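Local coordinates for acyl-[acyl-carrier-protein]--UDP-N-acetylglucosamine O-acyltransferase (Acinetobacter baumannii, PDB 4E6U), which probably catalyses transfer of a hydroxyacyl chain from acyl carrier protein to UDP-N-acetylglucosamine, the first step of lipid A synthesis, at residues A[115-120]-A[129-134]; A[134-139]-A[152-157]. One frame throughout, in Å; residues are numbered along the deposited sequence.

Interaction 1 (A[115-120]-A[129-134]); sequences SHNLLM and CIVGDH
His116 and His134 point the same way from successive turns, their ring planes only 4° apart but slid so far that they barely overlap. What sits over the face of the His134 imidazole is instead the CB of His116, 3.7 Å from the ring centroid and displaced toward the rim, a CH-pi contact. The backbones are joined by His134 N donating to Ser115 O at 3.0 Å. The carboxylate of Asp133 reaches back to the other turn: its CG lies beside its own backbone N (chi1 -60°), and OD1 accepts from Ser115 N at 2.8 Å, the N-H coming from well above the carboxylate plane. Ser115 OG bonds to Asn90 N, and a water at Ser115 OG donates only a weak bond to Asp133 OD1. On the inner side the amide of Asn117 reaches across to the next coil, ND2 giving a bond of 2.9 Å to Gly132 O that lies nearly in the amide plane, while OD1 accepts from Asn135 N. Both amide ends are thus engaged, which fixes the flip of this buried group. Side chains bridging one corner to the same corner of the next coil are characteristic of the left-handed parallel beta-helix built from hexapeptide repeats.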
loop_
_atom_site.group_PDB
_atom_site.type_symbol
_atom_site.label_atom_id
_atom_site.label_comp_id
_atom_site.label_asym_id
_atom_site.label_seq_id
_atom_site.Cartn_x
_atom_site.Cartn_y
_atom_site.Cartn_z
ATOM N N SER A 115 -16.813 -10.976 13.458
ATOM C CA SER A 115 -16.517 -12.365 13.127
ATOM C C SER A 115 -16.617 -12.657 11.640
ATOM O O SER A 115 -17.334 -11.955 10.912
ATOM C CB SER A 115 -17.474 -13.302 13.887
ATOM O OG SER A 115 -17.323 -13.134 15.286
ATOM N N HIS A 116 -15.907 -13.687 11.183
ATOM C CA HIS A 116 -15.985 -14.155 9.806
ATOM C C HIS A 116 -15.507 -13.123 8.785
ATOM O O HIS A 116 -15.956 -13.122 7.641
ATOM C CB HIS A 116 -17.408 -14.650 9.466
ATOM C CG HIS A 116 -17.848 -15.805 10.305
ATOM N ND1 HIS A 116 -17.436 -17.097 10.059
ATOM C CD2 HIS A 116 -18.652 -15.862 11.390
ATOM C CE1 HIS A 116 -17.970 -17.903 10.960
ATOM N NE2 HIS A 116 -18.706 -17.178 11.783
ATOM N N ASN A 117 -14.580 -12.268 9.211
ATOM C CA ASN A 117 -13.991 -11.281 8.305
ATOM C C ASN A 117 -12.739 -11.826 7.648
ATOM O O ASN A 117 -12.033 -12.639 8.245
ATOM C CB ASN A 117 -13.673 -10.025 9.093
ATOM C CG ASN A 117 -14.918 -9.377 9.661
ATOM O OD1 ASN A 117 -15.755 -8.876 8.899
ATOM N ND2 ASN A 117 -15.048 -9.342 10.970
ATOM N N LEU A 118 -12.464 -11.341 6.449
ATOM C CA LEU A 118 -11.192 -11.600 5.764
ATOM C C LEU A 118 -10.495 -10.269 5.583
ATOM O O LEU A 118 -11.009 -9.377 4.882
ATOM C CB LEU A 118 -11.436 -12.268 4.418
ATOM C CG LEU A 118 -10.234 -12.348 3.470
ATOM C CD1 LEU A 118 -9.024 -13.066 4.113
ATOM C CD2 LEU A 118 -10.592 -13.024 2.144
ATOM N N LEU A 119 -9.354 -10.118 6.255
ATOM C CA LEU A 119 -8.490 -8.946 6.120
ATOM C C LEU A 119 -7.295 -9.395 5.308
ATOM O O LEU A 119 -6.421 -10.092 5.826
ATOM C CB LEU A 119 -8.077 -8.388 7.487
ATOM C CG LEU A 119 -9.111 -7.553 8.256
ATOM C CD1 LEU A 119 -10.291 -8.415 8.679
ATOM C CD2 LEU A 119 -8.484 -6.904 9.476
ATOM N N MET A 120 -7.295 -9.050 4.030
ATOM C CA MET A 120 -6.197 -9.453 3.153
ATOM C C MET A 120 -4.932 -8.685 3.455
ATOM O O MET A 120 -4.903 -7.791 4.304
ATOM C CB MET A 120 -6.589 -9.296 1.690
ATOM C CG MET A 120 -7.654 -10.281 1.279
ATOM S SD MET A 120 -7.920 -10.212 -0.510
ATOM C CE MET A 120 -9.568 -10.869 -0.650
ATOM N N CYS A 129 -12.150 2.092 15.166
ATOM C CA CYS A 129 -13.042 1.514 14.182
ATOM C C CYS A 129 -13.947 0.481 14.823
ATOM O O CYS A 129 -13.579 -0.158 15.833
ATOM C CB CYS A 129 -12.264 0.849 13.044
ATOM S SG CYS A 129 -11.483 2.020 11.940
ATOM N N ILE A 130 -15.126 0.321 14.237
ATOM C CA ILE A 130 -16.035 -0.755 14.599
ATOM C C ILE A 130 -16.381 -1.451 13.308
ATOM O O ILE A 130 -16.893 -0.829 12.386
ATOM C CB ILE A 130 -17.321 -0.253 15.317
ATOM C CG1 ILE A 130 -16.959 0.509 16.590
ATOM C CG2 ILE A 130 -18.265 -1.443 15.605
ATOM C CD1 ILE A 130 -18.178 1.129 17.304
ATOM N N VAL A 131 -16.050 -2.729 13.214
ATOM C CA VAL A 131 -16.265 -3.510 12.021
ATOM C C VAL A 131 -17.133 -4.682 12.403
ATOM O O VAL A 131 -16.864 -5.324 13.415
ATOM C CB VAL A 131 -14.909 -4.065 11.479
ATOM C CG1 VAL A 131 -15.095 -5.065 10.337
ATOM C CG2 VAL A 131 -13.956 -2.925 11.066
ATOM N N GLY A 132 -18.146 -4.963 11.595
ATOM C CA GLY A 132 -19.086 -6.051 11.863
ATOM C C GLY A 132 -18.583 -7.409 11.406
ATOM O O GLY A 132 -17.412 -7.766 11.641
ATOM N N ASP A 133 -19.456 -8.171 10.752
ATOM C CA ASP A 133 -19.196 -9.564 10.411
ATOM C C ASP A 133 -19.203 -9.781 8.914
ATOM O O ASP A 133 -19.869 -9.039 8.175
ATOM C CB ASP A 133 -20.311 -10.458 10.977
ATOM C CG ASP A 133 -20.427 -10.383 12.474
ATOM O OD1 ASP A 133 -19.472 -10.013 13.187
ATOM O OD2 ASP A 133 -21.534 -10.722 12.976
ATOM N N HIS A 134 -18.507 -10.820 8.444
ATOM C CA HIS A 134 -18.582 -11.278 7.050
ATOM C C HIS A 134 -18.105 -10.255 6.025
ATOM O O HIS A 134 -18.560 -10.250 4.872
ATOM C CB HIS A 134 -20.005 -11.784 6.678
ATOM C CG HIS A 134 -20.473 -12.938 7.511
ATOM N ND1 HIS A 134 -20.038 -14.231 7.308
ATOM C CD2 HIS A 134 -21.349 -12.993 8.543
ATOM C CE1 HIS A 134 -20.616 -15.029 8.191
ATOM N NE2 HIS A 134 -21.415 -14.303 8.948
HETATM O O HOH W 1 -18.934 -11.165 16.291
#

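Interaction 2 (A[134-139]-A[152-157]); sequences HNIFAN and HVIVGG. With EDO (1,2-ethanediol), chain J.
With chi1 at -59° and chi2 at -64°, the Asn135 amide is carried across to the 152-157 segment, where OD1 takes the N-H of Val153 at 2.8 Å on a lone pair in the carbonyl plane. His152 N is close to the same oxygen but badly angled for a bond, and Val153 CB packs against it. ND2 donates to Gly150 O, holding both ends of this buried amide. His134 and His152 run side by side; their planes differ by 5°, and His134 CB rests over the His152 face, 3.6 Å from the centroid. A water donates to both His134 O and Val153 O, bridging the two coils. Three nearly straight backbone bonds pair the strands: Ile136 N to Val153 O, Val155 N to Ile136 O and Ala138 N to Val155 O. Phe137 and Val155 share the inner face, where Val155 CG2 meets Phe137 CD1 obliquely at 4.0 Å; Ile136 and Ile154 share the other, with Ile136 packing on Leu77 of a second subunit. Asn139 OD1 accepts from ethanediol O1 at 3.0 Å, probably from the crystallisation liquor. Parallel strands in register, with Phe137 and Val155 packed inside and the isoleucines outside, mark consecutive coils of the left-handed parallel beta-helix.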
loop_
_atom_site.group_PDB
_atom_site.type_symbol
_atom_site.label_atom_id
_atom_site.label_comp_id
_atom_site.label_asym_id
_atom_site.label_seq_id
_atom_site.Cartn_x
_atom_site.Cartn_y
_atom_site.Cartn_z
ATOM N N HIS A 134 -18.507 -10.820 8.444
ATOM C CA HIS A 134 -18.582 -11.278 7.050
ATOM C C HIS A 134 -18.105 -10.255 6.025
ATOM O O HIS A 134 -18.560 -10.250 4.872
ATOM C CB HIS A 134 -20.005 -11.784 6.678
ATOM C CG HIS A 134 -20.473 -12.938 7.511
ATOM N ND1 HIS A 134 -20.038 -14.231 7.308
ATOM C CD2 HIS A 134 -21.349 -12.993 8.543
ATOM C CE1 HIS A 134 -20.616 -15.029 8.191
ATOM N NE2 HIS A 134 -21.415 -14.303 8.948
ATOM N N ASN A 135 -17.167 -9.410 6.432
ATOM C CA ASN A 135 -16.615 -8.416 5.529
ATOM C C ASN A 135 -15.345 -8.903 4.852
ATOM O O ASN A 135 -14.669 -9.793 5.377
ATOM C CB ASN A 135 -16.318 -7.143 6.293
ATOM C CG ASN A 135 -17.553 -6.579 6.961
ATOM O OD1 ASN A 135 -18.505 -6.184 6.272
ATOM N ND2 ASN A 135 -17.556 -6.531 8.282
ATOM N N ILE A 136 -15.024 -8.316 3.713
ATOM C CA ILE A 136 -13.793 -8.642 2.991
ATOM C C ILE A 136 -13.086 -7.345 2.701
ATOM O O ILE A 136 -13.644 -6.456 2.049
ATOM C CB ILE A 136 -14.061 -9.375 1.665
ATOM C CG1 ILE A 136 -14.750 -10.723 1.911
ATOM C CG2 ILE A 136 -12.739 -9.525 0.869
ATOM C CD1 ILE A 136 -15.240 -11.419 0.644
ATOM N N PHE A 137 -11.855 -7.223 3.187
ATOM C CA PHE A 137 -10.979 -6.096 2.881
ATOM C C PHE A 137 -9.877 -6.629 1.992
ATOM O O PHE A 137 -9.082 -7.469 2.428
ATOM C CB PHE A 137 -10.378 -5.520 4.156
ATOM C CG PHE A 137 -11.397 -5.089 5.167
ATOM C CD1 PHE A 137 -11.864 -3.777 5.181
ATOM C CD2 PHE A 137 -11.915 -6.001 6.075
ATOM C CE1 PHE A 137 -12.802 -3.375 6.107
ATOM C CE2 PHE A 137 -12.840 -5.615 7.014
ATOM C CZ PHE A 137 -13.295 -4.291 7.033
ATOM N N ALA A 138 -9.839 -6.184 0.747
ATOM C CA ALA A 138 -8.803 -6.620 -0.177
ATOM C C ALA A 138 -7.462 -5.983 0.156
ATOM O O ALA A 138 -7.337 -5.176 1.074
ATOM C CB ALA A 138 -9.210 -6.348 -1.618
ATOM N N ASN A 139 -6.437 -6.380 -0.573
ATOM C CA ASN A 139 -5.090 -5.965 -0.225
ATOM C C ASN A 139 -4.927 -4.468 -0.099
ATOM O O ASN A 139 -5.502 -3.714 -0.887
ATOM C CB ASN A 139 -4.099 -6.454 -1.294
ATOM C CG ASN A 139 -3.822 -7.919 -1.187
ATOM O OD1 ASN A 139 -4.737 -8.711 -1.081
ATOM N ND2 ASN A 139 -2.532 -8.295 -1.220
ATOM N N HIS A 152 -21.085 -7.886 5.697
ATOM C CA HIS A 152 -21.166 -8.282 4.285
ATOM C C HIS A 152 -20.719 -7.192 3.319
ATOM O O HIS A 152 -21.216 -7.093 2.198
ATOM C CB HIS A 152 -22.588 -8.764 3.954
ATOM C CG HIS A 152 -22.965 -10.011 4.673
ATOM N ND1 HIS A 152 -22.508 -11.252 4.287
ATOM C CD2 HIS A 152 -23.735 -10.212 5.766
ATOM C CE1 HIS A 152 -22.992 -12.167 5.109
ATOM N NE2 HIS A 152 -23.728 -11.562 6.019
ATOM N N VAL A 153 -19.764 -6.379 3.759
ATOM C CA VAL A 153 -19.181 -5.320 2.940
ATOM C C VAL A 153 -17.951 -5.856 2.200
ATOM O O VAL A 153 -17.222 -6.697 2.743
ATOM C CB VAL A 153 -18.757 -4.134 3.828
ATOM C CG1 VAL A 153 -18.084 -3.032 3.013
ATOM C CG2 VAL A 153 -19.981 -3.589 4.602
ATOM N N ILE A 154 -17.724 -5.387 0.981
ATOM C CA ILE A 154 -16.499 -5.737 0.259
ATOM C C ILE A 154 -15.804 -4.441 -0.064
ATOM O O ILE A 154 -16.400 -3.532 -0.666
ATOM C CB ILE A 154 -16.771 -6.528 -1.027
ATOM C CG1 ILE A 154 -17.484 -7.842 -0.692
ATOM C CG2 ILE A 154 -15.465 -6.769 -1.829
ATOM C CD1 ILE A 154 -17.934 -8.650 -1.895
ATOM N N VAL A 155 -14.545 -4.337 0.349
ATOM C CA VAL A 155 -13.735 -3.164 0.050
ATOM C C VAL A 155 -12.620 -3.565 -0.905
ATOM O O VAL A 155 -11.747 -4.367 -0.565
ATOM C CB VAL A 155 -13.149 -2.512 1.309
ATOM C CG1 VAL A 155 -12.431 -1.199 0.948
ATOM C CG2 VAL A 155 -14.246 -2.280 2.371
ATOM N N GLY A 156 -12.656 -3.027 -2.117
ATOM C CA GLY A 156 -11.680 -3.379 -3.140
ATOM C C GLY A 156 -10.276 -2.898 -2.812
ATOM O O GLY A 156 -10.068 -1.968 -2.039
ATOM N N GLY A 157 -9.308 -3.547 -3.440
ATOM C CA GLY A 157 -7.906 -3.357 -3.089
ATOM C C GLY A 157 -7.421 -1.941 -3.262
ATOM O O GLY A 157 -7.841 -1.225 -4.185
HETATM C C1 EDO J . -5.486 -9.119 -4.406
HETATM O O1 EDO J . -6.510 -8.658 -3.508
HETATM C C2 EDO J . -4.542 -7.979 -4.780
HETATM O O2 EDO J . -5.163 -6.720 -4.486
HETATM O O HOH W 2 -18.222 -9.493 2.275
#

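His134 is shared, sitting mid-row between His116 and His152, and Tyr170 continues the row. The Asn117 and Asn135 amides run parallel to it as a second coil-to-coil series. The two contact centres are 8 Å apart. Strand 118-119 adjoins 136-137 in one sheet, probably bonded through Leu118 O to Phe137 N and Met120 N to Phe137 O, both 2.9 Å. Met120 and Asn139 each approach Gln75 of the second subunit; Asn139 OD1 bonds to its NE2, and Asn139 also packs on His124 of that subunit. LpxA active sites lie in clefts between subunits, so this end of interaction 2 is probably near one, whereas the histidine row occupies the far end of the segments.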